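Endoglucanase (Thermotoga maritima, PDB 1VHO) probably acts as a metal-dependent aminopeptidase of the M42 family, binding two divalent metal cations per subunit. Local coordinates at residues 16-21 / 68-73. Sequence-based numbering, arbitrary orientation.
Sequences NLDGPS and VDEIGF
P20 and E70 form a single beta bridge where the loop after helix 7-16 crosses the linker between strand 61-67 of the mixed catalytic-domain sheet and strand 73-79 of the six-stranded antiparallel sheet. The case illustrates how one carboxylate can join two loops that share little regular structure. In the bridge, S21 N donates to E70 O at 3.1 Å, while the return bond from E70 N to G19 O is weak, bent to 131° at the hydrogen. E70 O, besides taking the N-H of S21, is also approached by the CA-H of P20, with 3.2 Å from P20 CA to E70 O.

The side chain of E70 then bends back along the other loop. Its CG sits between the backbone N and the carbonyl carbon (chi1 62°), and the chain runs extended beyond it, passing over G19 O and P20 CA to deliver OE2 to G19 N. The bond from G19 N to E70 OE2, 2.8 Å, is nearly straight, although the N-H arrives from above the carboxylate plane, 50° out of it. OE2 also lies close to L17 O, two acceptors reconciled by R174, which binds both; K169 bridges E70 OE1 and D18 OD1 and should ease the repulsion between these acids, while R102 and Y104 hold D18 further.

P20 CB lies at van der Waals distance from G72 CA, 4.0 Å. D69, beside the predicted zinc ligand H67, points its CB toward the other loop, and its OD2 meets S21 OG. With OG of S21 anti to its own carbonyl carbon, the hydroxyl donates to D69 OD2 in a very short hydrogen bond, OG to OD2 2.5 Å.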
# COMPACT_ATOMS: atom_id res chain seq x y z
N ASN A 16 -8.35 -7.29 -0.24
CA ASN A 16 -9.82 -7.23 -0.37
C ASN A 16 -10.48 -6.09 0.38
O ASN A 16 -11.58 -5.69 -0.04
CB ASN A 16 -10.47 -8.56 0.04
CG ASN A 16 -10.16 -9.67 -0.95
OD1 ASN A 16 -9.90 -9.46 -2.13
ND2 ASN A 16 -10.22 -10.92 -0.47
N LEU A 17 -9.94 -5.64 1.51
CA LEU A 17 -10.50 -4.50 2.23
C LEU A 17 -10.54 -3.25 1.33
O LEU A 17 -9.67 -3.04 0.46
CB LEU A 17 -9.57 -4.16 3.40
CG LEU A 17 -9.49 -5.27 4.47
CD1 LEU A 17 -8.27 -4.97 5.35
CD2 LEU A 17 -10.78 -5.27 5.28
N ASP A 18 -11.54 -2.39 1.60
CA ASP A 18 -11.66 -1.16 0.84
C ASP A 18 -11.27 0.06 1.66
O ASP A 18 -11.93 0.40 2.66
CB ASP A 18 -13.08 -0.99 0.28
CG ASP A 18 -13.50 -2.09 -0.68
OD1 ASP A 18 -12.64 -2.76 -1.29
OD2 ASP A 18 -14.74 -2.34 -0.84
N GLY A 19 -10.22 0.76 1.18
CA GLY A 19 -9.79 2.00 1.86
C GLY A 19 -9.30 3.00 0.83
O GLY A 19 -8.09 3.25 0.67
N PRO A 20 -10.18 3.49 -0.04
CA PRO A 20 -9.82 4.45 -1.06
C PRO A 20 -9.33 5.74 -0.37
O PRO A 20 -9.69 5.94 0.78
CB PRO A 20 -11.13 4.71 -1.82
CG PRO A 20 -12.19 4.40 -0.79
CD PRO A 20 -11.65 3.23 -0.02
N SER A 21 -8.48 6.47 -1.04
CA SER A 21 -7.90 7.69 -0.44
C SER A 21 -8.97 8.52 0.25
O SER A 21 -10.01 8.82 -0.37
CB SER A 21 -7.27 8.53 -1.56
OG SER A 21 -6.32 7.70 -2.25
N VAL A 68 -1.36 3.23 2.90
CA VAL A 68 -2.44 2.26 3.10
C VAL A 68 -3.58 2.37 2.10
O VAL A 68 -4.36 1.40 2.01
CB VAL A 68 -3.10 2.32 4.49
CG1 VAL A 68 -2.10 2.19 5.65
CG2 VAL A 68 -3.89 3.59 4.69
N ASP A 69 -3.70 3.51 1.40
CA ASP A 69 -4.84 3.69 0.50
C ASP A 69 -4.79 2.95 -0.80
O ASP A 69 -3.84 2.23 -1.19
CB ASP A 69 -5.08 5.21 0.27
CG ASP A 69 -4.05 5.87 -0.63
OD1 ASP A 69 -2.97 5.28 -0.84
OD2 ASP A 69 -4.23 6.99 -1.15
N GLU A 70 -5.88 3.10 -1.56
CA GLU A 70 -6.02 2.53 -2.88
C GLU A 70 -6.79 3.53 -3.75
O GLU A 70 -7.42 4.46 -3.22
CB GLU A 70 -6.80 1.21 -2.91
CG GLU A 70 -8.28 1.39 -2.41
CD GLU A 70 -8.84 -0.00 -2.09
OE1 GLU A 70 -9.34 -0.69 -3.02
OE2 GLU A 70 -8.78 -0.45 -0.93
N ILE A 71 -6.82 3.29 -5.03
CA ILE A 71 -7.54 4.21 -5.91
C ILE A 71 -9.04 4.05 -5.68
O ILE A 71 -9.60 3.03 -5.26
CB ILE A 71 -7.19 4.01 -7.38
CG1 ILE A 71 -7.68 2.67 -7.89
CG2 ILE A 71 -5.66 4.14 -7.58
CD1 ILE A 71 -8.72 2.85 -9.00
N GLY A 72 -9.71 5.18 -5.93
CA GLY A 72 -11.15 5.21 -5.78
C GLY A 72 -11.70 6.29 -6.74
O GLY A 72 -10.93 7.07 -7.34
N PHE A 73 -13.00 6.28 -6.86
CA PHE A 73 -13.72 7.24 -7.71
C PHE A 73 -14.94 7.75 -6.94
O PHE A 73 -15.47 7.09 -6.06
CB PHE A 73 -14.30 6.54 -8.98
CG PHE A 73 -13.30 5.80 -9.81
CD1 PHE A 73 -12.61 6.41 -10.82
CD2 PHE A 73 -13.06 4.45 -9.55
CE1 PHE A 73 -11.66 5.72 -11.59
CE2 PHE A 73 -12.10 3.77 -10.29
CZ PHE A 73 -11.42 4.38 -11.33